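Local coordinates for cobalamin biosynthesis protein CobN (Mycobacterium tuberculosis, PDB 7C6O) that forms the large catalytic subunit of cobaltochelatase, which probably holds the corrin ring while cobalt is inserted during cobalamin biosynthesis, at residues 68-71 with 72-76; 134-137 with 138-142; 195-198 with 199-203. All blocks are in the same frame, centred on the assembly; numbering follows the deposited sequence.

Contact 1: 68-71 with 72-76; sequences SRLS and DLELT
S71 and L75 are joined through the backbone where a loop turns into a helix: L75 N donates to S71 O at 3.0 Å, the first i to i+4 bond of helix 72-79. S71 is the N-cap residue. Its OG accepts a hydrogen bond from E74 N at 3.2 Å. The hydroxyl can reach that amide because OG lies between the backbone N and the carbonyl carbon (chi1 67°). S71 N donates to E74 OE1 at 3.1 Å, and the line is almost straight at 176°. The amide meets OE1 on its anti side, 30° out of the carboxylate plane. The two bonds make a capping box, in which residues N-cap and N3 each satisfy the other's backbone amide and so fix the start of the helix. E74 CG sits beside its own backbone N, and the chain beyond it is extended, which carries the carboxylate back to the amide of S71. A carboxylate here also faces the positive end of the helix dipole, which would be expected to favour its charged form. E74 CG passes S71 OG at 3.2 Å. L70 packs beside the box with both methyls. CD1 rests on E74 CB at 3.7 Å. CD2 touches L75 CB at 3.9 Å, the two leucine side chains meeting at about a right angle. L70 and L75 also both touch L45 on strand 42-46, so this apolar side faces the parallel sheet. Before the cap, R69 forms a salt bridge with D49.

Contact 2: 134-137 with 138-142; sequences ALQA and HIYLA
Q136 and Y140 stand one turn apart on helix 131-143, which packs against the four-stranded parallel sheet near the N terminus. The backbone bonds are those of a regular alpha helix. Y140 N donates to Q136 O at 3.0 Å, in the carbonyl plane. H138 N to A134 O and L141 N to A137 O follow the same i to i+4 pattern. The link from I139 N to L135 O is longer, at 3.3 Å. I139 N also makes a weak bond to Q136 O.

Q136 CG is anti to the backbone N (chi1 -170°), which stands the chain up beside the Y140 ring, with CG 3.8 Å from CE2. Their amide and ring planes are 85° apart. A137 CA lies at the edge of that ring, near its plane. Q136 OE1 is 3.9 Å from I139 CD1, a methyl against a polar atom. Several of the side chains reach the rest of the fold. A134 and A137 touch V111 of strand 110-114, H138 and L141 touch V113 of the same strand, and Y140 lies against F155 and L152 of helix 146-161.

Polar ends are held mostly from outside the helix. H138 NE2 is hydrogen-bonded to Q117 O, and Y140 OH to T168 O. One water joins the Q136 and Y140 side chains: it accepts from Q136 NE2 at 2.8 Å and donates to Y140 OH at 2.9 Å.

Contact 3: 195-198 with 199-203; sequences YYRA and QHLAG
Y195 and H200 meet through a side-chain hydrogen bond between the end of strand 190-196 and helix 197-202. H200 can be followed outward from CB. That carbon rests 3.4 Å from R197 O, one turn back, and 3.7 Å from Y195 CE2. CG is anti to the backbone N (chi1 -173°), which swings the imidazole toward the tyrosine hydroxyl. CG lies 3.7 Å from Y195 OH. ND1 then makes the bond to that oxygen at 2.8 Å, and either atom could be the donor. CE1, farther round the ring, is 3.6 Å from the same OH. Y226 of strand 221-227 stacks on the imidazole, so the ring is held by a polar bond and by an aromatic neighbour.

Farther along the helix, L201 CD1 lies over one face of the R197 guanidinium, 3.4 Å from NH1. R197 NE is hydrogen-bonded to P174 O and NH2 to T173 O. In the backbone, L201 N bonds R197 O at 2.9 Å. Y196 O, at the N-cap position, accepts weak bonds from Q199 N and H200 N. The helix is short. It ends at G203, whose positive phi of 85° belongs to a Schellman motif. The whole is a strand-to-helix junction after an inner strand of the mixed sheet, and helix 197-202 begins the beta-alpha-beta connection from strand 190-196 to its parallel neighbour 221-227.

Overall arrangement
Each contact is local, so none closes a long loop. They follow one another in series and neither nest nor cross. From the N terminus, contact 1 comes first, where the loop after strand 62-65 enters helix 72-79. Contact 2 follows, on helix 131-143. Both contacts border the four-stranded parallel sheet, with centres about 24 Å apart. The chain then runs through helix 146-161 into the next, mixed sheet, where contact 3 joins strand 190-196 to helix 197-202. Contacts 2 and 3 come within about 6 Å at their nearest atoms without touching. L201 O and A202 O accept hydrogen bonds from S54 OG and S57 OG of helix 49-58, tying the second sheet's region to the first.

Contact 1: 68-71 with 72-76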
loop_
_atom_site.group_PDB
_atom_site.type_symbol
_atom_site.label_atom_id
_atom_site.label_comp_id
_atom_site.label_asym_id
_atom_site.label_seq_id
_atom_site.Cartn_x
_atom_site.Cartn_y
_atom_site.Cartn_z
ATOM N N SER A 68 20.148 -24.939 26.896
ATOM C CA SER A 68 18.738 -24.596 27.021
ATOM C C SER A 68 17.825 -25.570 26.285
ATOM O O SER A 68 16.602 -25.475 26.431
ATOM C CB SER A 68 18.489 -23.173 26.513
ATOM O OG SER A 68 18.647 -23.093 25.107
ATOM N N ARG A 69 18.382 -26.494 25.505
ATOM C CA ARG A 69 17.623 -27.512 24.789
ATOM C C ARG A 69 18.172 -28.897 25.093
ATOM O O ARG A 69 18.303 -29.740 24.202
ATOM C CB ARG A 69 17.647 -27.265 23.281
ATOM C CG ARG A 69 17.314 -25.851 22.848
ATOM C CD ARG A 69 17.244 -25.764 21.329
ATOM N NE ARG A 69 18.509 -26.122 20.692
ATOM C CZ ARG A 69 19.342 -25.247 20.137
ATOM N NH1 ARG A 69 19.040 -23.956 20.134
ATOM N NH2 ARG A 69 20.472 -25.661 19.579
ATOM N N LEU A 70 18.500 -29.160 26.355
ATOM C CA LEU A 70 19.250 -30.355 26.726
ATOM C C LEU A 70 18.602 -31.019 27.930
ATOM O O LEU A 70 18.453 -30.390 28.983
ATOM C CB LEU A 70 20.708 -29.998 27.032
ATOM C CG LEU A 70 21.741 -31.123 27.007
ATOM C CD1 LEU A 70 21.848 -31.710 25.609
ATOM C CD2 LEU A 70 23.093 -30.607 27.481
ATOM N N SER A 71 18.229 -32.288 27.780
ATOM C CA SER A 71 17.735 -33.065 28.905
ATOM C C SER A 71 18.903 -33.638 29.702
ATOM O O SER A 71 20.046 -33.672 29.239
ATOM C CB SER A 71 16.823 -34.195 28.426
ATOM O OG SER A 71 17.553 -35.164 27.691
ATOM N N ASP A 72 18.600 -34.093 30.921
ATOM C CA ASP A 72 19.640 -34.677 31.764
ATOM C C ASP A 72 20.254 -35.908 31.110
ATOM O O ASP A 72 21.473 -36.108 31.168
ATOM C CB ASP A 72 19.070 -35.031 33.137
ATOM C CG ASP A 72 18.665 -33.807 33.933
ATOM O OD1 ASP A 72 18.800 -32.681 33.409
ATOM O OD2 ASP A 72 18.213 -33.972 35.086
ATOM N N LEU A 73 19.423 -36.742 30.479
ATOM C CA LEU A 73 19.930 -37.935 29.807
ATOM C C LEU A 73 20.818 -37.570 28.626
ATOM O O LEU A 73 21.866 -38.193 28.415
ATOM C CB LEU A 73 18.765 -38.813 29.350
ATOM C CG LEU A 73 19.115 -40.032 28.493
ATOM C CD1 LEU A 73 20.037 -40.982 29.246
ATOM C CD2 LEU A 73 17.851 -40.749 28.045
ATOM N N GLU A 74 20.415 -36.568 27.841
ATOM C CA GLU A 74 21.230 -36.151 26.706
ATOM C C GLU A 74 22.582 -35.613 27.155
ATOM O O GLU A 74 23.590 -35.819 26.470
ATOM C CB GLU A 74 20.480 -35.105 25.883
ATOM C CG GLU A 74 19.331 -35.676 25.067
ATOM C CD GLU A 74 18.469 -34.599 24.438
ATOM O OE1 GLU A 74 18.472 -33.459 24.950
ATOM O OE2 GLU A 74 17.788 -34.894 23.434
ATOM N N LEU A 75 22.627 -34.934 28.304
ATOM C CA LEU A 75 23.894 -34.413 28.807
ATOM C C LEU A 75 24.848 -35.544 29.172
ATOM O O LEU A 75 26.006 -35.556 28.738
ATOM C CB LEU A 75 23.652 -33.503 30.011
ATOM C CG LEU A 75 24.901 -33.026 30.761
ATOM C CD1 LEU A 75 25.814 -32.207 29.849
ATOM C CD2 LEU A 75 24.519 -32.229 32.000
ATOM N N THR A 76 24.380 -36.508 29.971
ATOM C CA THR A 76 25.250 -37.610 30.376
ATOM C C THR A 76 25.664 -38.468 29.186
ATOM O O THR A 76 26.789 -38.981 29.153
ATOM C CB THR A 76 24.559 -38.468 31.438
ATOM O OG1 THR A 76 23.235 -38.799 31.002
ATOM C CG2 THR A 76 24.481 -37.719 32.761
#

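Contact 2: 134-137 with 138-142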
loop_
_atom_site.group_PDB
_atom_site.type_symbol
_atom_site.label_atom_id
_atom_site.label_comp_id
_atom_site.label_asym_id
_atom_site.label_seq_id
_atom_site.Cartn_x
_atom_site.Cartn_y
_atom_site.Cartn_z
ATOM N N ALA A 134 41.174 -21.825 31.497
ATOM C CA ALA A 134 39.816 -21.306 31.364
ATOM C C ALA A 134 39.817 -19.871 30.854
ATOM O O ALA A 134 38.974 -19.500 30.029
ATOM C CB ALA A 134 39.089 -21.400 32.707
ATOM N N LEU A 135 40.756 -19.050 31.331
ATOM C CA LEU A 135 40.797 -17.651 30.915
ATOM C C LEU A 135 41.145 -17.521 29.435
ATOM O O LEU A 135 40.568 -16.686 28.731
ATOM C CB LEU A 135 41.792 -16.877 31.780
ATOM C CG LEU A 135 41.395 -16.694 33.250
ATOM C CD1 LEU A 135 42.600 -16.321 34.103
ATOM C CD2 LEU A 135 40.295 -15.645 33.387
ATOM N N GLN A 136 42.078 -18.338 28.940
ATOM C CA GLN A 136 42.405 -18.281 27.518
ATOM C C GLN A 136 41.255 -18.816 26.670
ATOM O O GLN A 136 40.954 -18.263 25.605
ATOM C CB GLN A 136 43.695 -19.053 27.236
ATOM C CG GLN A 136 44.262 -18.858 25.822
ATOM C CD GLN A 136 45.014 -17.542 25.652
ATOM O OE1 GLN A 136 44.741 -16.561 26.340
ATOM N NE2 GLN A 136 45.974 -17.524 24.734
ATOM N N ALA A 137 40.599 -19.887 27.124
ATOM C CA ALA A 137 39.413 -20.375 26.426
ATOM C C ALA A 137 38.338 -19.297 26.358
ATOM O O ALA A 137 37.655 -19.154 25.335
ATOM C CB ALA A 137 38.871 -21.627 27.113
ATOM N N HIS A 138 38.174 -18.530 27.438
ATOM C CA HIS A 138 37.212 -17.434 27.431
ATOM C C HIS A 138 37.490 -16.470 26.285
ATOM O O HIS A 138 36.561 -16.012 25.608
ATOM C CB HIS A 138 37.250 -16.695 28.769
ATOM C CG HIS A 138 36.387 -15.473 28.803
ATOM N ND1 HIS A 138 35.074 -15.502 29.222
ATOM C CD2 HIS A 138 36.645 -14.190 28.457
ATOM C CE1 HIS A 138 34.562 -14.286 29.139
ATOM N NE2 HIS A 138 35.494 -13.471 28.675
ATOM N N ILE A 139 38.764 -16.170 26.039
ATOM C CA ILE A 139 39.120 -15.224 24.986
ATOM C C ILE A 139 38.849 -15.821 23.609
ATOM O O ILE A 139 38.312 -15.144 22.724
ATOM C CB ILE A 139 40.587 -14.786 25.148
ATOM C CG1 ILE A 139 40.771 -14.066 26.487
ATOM C CG2 ILE A 139 41.015 -13.895 23.987
ATOM C CD1 ILE A 139 42.206 -13.691 26.803
ATOM N N TYR A 140 39.217 -17.092 23.402
ATOM C CA TYR A 140 38.927 -17.761 22.136
ATOM C C TYR A 140 37.451 -17.643 21.781
ATOM O O TYR A 140 37.091 -17.326 20.642
ATOM C CB TYR A 140 39.320 -19.240 22.203
ATOM C CG TYR A 140 40.765 -19.569 21.905
ATOM C CD1 TYR A 140 41.293 -19.408 20.627
ATOM C CD2 TYR A 140 41.590 -20.095 22.891
ATOM C CE1 TYR A 140 42.613 -19.735 20.351
ATOM C CE2 TYR A 140 42.906 -20.423 22.628
ATOM C CZ TYR A 140 43.412 -20.243 21.359
ATOM O OH TYR A 140 44.724 -20.572 21.107
ATOM N N LEU A 141 36.580 -17.895 22.757
ATOM C CA LEU A 141 35.146 -17.905 22.503
ATOM C C LEU A 141 34.561 -16.498 22.458
ATOM O O LEU A 141 33.604 -16.259 21.712
ATOM C CB LEU A 141 34.444 -18.751 23.567
ATOM C CG LEU A 141 34.764 -20.247 23.459
ATOM C CD1 LEU A 141 34.435 -20.989 24.746
ATOM C CD2 LEU A 141 34.013 -20.854 22.282
ATOM N N ALA A 142 35.113 -15.565 23.237
ATOM C CA ALA A 142 34.632 -14.186 23.193
ATOM C C ALA A 142 34.857 -13.575 21.816
ATOM O O ALA A 142 33.961 -12.938 21.251
ATOM C CB ALA A 142 35.315 -13.349 24.274
HETATM O O HOH W 1 46.688 -19.639 22.996
#

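Contact 3: 195-198 with 199-203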
loop_
_atom_site.group_PDB
_atom_site.type_symbol
_atom_site.label_atom_id
_atom_site.label_comp_id
_atom_site.label_asym_id
_atom_site.label_seq_id
_atom_site.Cartn_x
_atom_site.Cartn_y
_atom_site.Cartn_z
ATOM N N TYR A 195 25.949 -8.540 4.707
ATOM C CA TYR A 195 25.360 -9.574 5.546
ATOM C C TYR A 195 25.872 -9.427 6.973
ATOM O O TYR A 195 26.779 -8.643 7.258
ATOM C CB TYR A 195 25.646 -10.980 4.995
ATOM C CG TYR A 195 27.103 -11.393 4.981
ATOM C CD1 TYR A 195 27.977 -10.899 4.021
ATOM C CD2 TYR A 195 27.596 -12.302 5.912
ATOM C CE1 TYR A 195 29.307 -11.284 3.998
ATOM C CE2 TYR A 195 28.923 -12.694 5.896
ATOM C CZ TYR A 195 29.775 -12.183 4.937
ATOM O OH TYR A 195 31.099 -12.568 4.915
ATOM N N TYR A 196 25.269 -10.193 7.879
ATOM C CA TYR A 196 25.522 -10.024 9.302
ATOM C C TYR A 196 26.828 -10.681 9.730
ATOM O O TYR A 196 27.180 -11.772 9.269
ATOM C CB TYR A 196 24.358 -10.587 10.117
ATOM C CG TYR A 196 23.260 -9.576 10.348
ATOM C CD1 TYR A 196 23.553 -8.311 10.843
ATOM C CD2 TYR A 196 21.935 -9.876 10.056
ATOM C CE1 TYR A 196 22.555 -7.375 11.054
ATOM C CE2 TYR A 196 20.931 -8.946 10.259
ATOM C CZ TYR A 196 21.248 -7.699 10.759
ATOM O OH TYR A 196 20.255 -6.768 10.965
ATOM N N ARG A 197 27.539 -9.996 10.630
ATOM C CA ARG A 197 28.797 -10.500 11.173
ATOM C C ARG A 197 28.609 -11.838 11.875
ATOM O O ARG A 197 29.494 -12.702 11.813
ATOM C CB ARG A 197 29.379 -9.459 12.133
ATOM C CG ARG A 197 30.702 -9.814 12.789
ATOM C CD ARG A 197 31.171 -8.646 13.649
ATOM N NE ARG A 197 32.473 -8.878 14.263
ATOM C CZ ARG A 197 32.642 -9.433 15.457
ATOM N NH1 ARG A 197 31.588 -9.818 16.162
ATOM N NH2 ARG A 197 33.864 -9.605 15.945
ATOM N N ALA A 198 27.463 -12.034 12.533
ATOM C CA ALA A 198 27.211 -13.288 13.235
ATOM C C ALA A 198 27.252 -14.479 12.284
ATOM O O ALA A 198 27.718 -15.563 12.656
ATOM C CB ALA A 198 25.866 -13.223 13.956
ATOM N N GLN A 199 26.768 -14.300 11.052
ATOM C CA GLN A 199 26.828 -15.386 10.079
ATOM C C GLN A 199 28.258 -15.627 9.615
ATOM O O GLN A 199 28.657 -16.776 9.387
ATOM C CB GLN A 199 25.922 -15.080 8.887
ATOM C CG GLN A 199 24.474 -14.822 9.258
ATOM C CD GLN A 199 23.822 -16.011 9.937
ATOM O OE1 GLN A 199 24.069 -17.162 9.575
ATOM N NE2 GLN A 199 22.986 -15.737 10.931
ATOM N N HIS A 200 29.042 -14.559 9.460
ATOM C CA HIS A 200 30.440 -14.722 9.073
ATOM C C HIS A 200 31.206 -15.507 10.130
ATOM O O HIS A 200 31.961 -16.433 9.809
ATOM C CB HIS A 200 31.084 -13.353 8.843
ATOM C CG HIS A 200 32.469 -13.427 8.280
ATOM N ND1 HIS A 200 32.718 -13.656 6.944
ATOM C CD2 HIS A 200 33.681 -13.308 8.874
ATOM C CE1 HIS A 200 34.023 -13.671 6.737
ATOM N NE2 HIS A 200 34.630 -13.462 7.893
ATOM N N LEU A 201 31.010 -15.157 11.403
ATOM C CA LEU A 201 31.716 -15.845 12.482
ATOM C C LEU A 201 31.315 -17.311 12.563
ATOM O O LEU A 201 32.154 -18.178 12.830
ATOM C CB LEU A 201 31.446 -15.146 13.811
ATOM C CG LEU A 201 32.001 -13.729 13.931
ATOM C CD1 LEU A 201 31.664 -13.142 15.287
ATOM C CD2 LEU A 201 33.495 -13.750 13.714
ATOM N N ALA A 202 30.033 -17.607 12.341
ATOM C CA ALA A 202 29.570 -18.988 12.379
ATOM C C ALA A 202 30.090 -19.810 11.207
ATOM O O ALA A 202 30.105 -21.043 11.291
ATOM C CB ALA A 202 28.041 -19.028 12.397
ATOM N N GLY A 203 30.520 -19.163 10.127
ATOM C CA GLY A 203 30.869 -19.877 8.916
ATOM C C GLY A 203 29.702 -20.181 8.004
ATOM O O GLY A 203 29.885 -20.888 7.007
#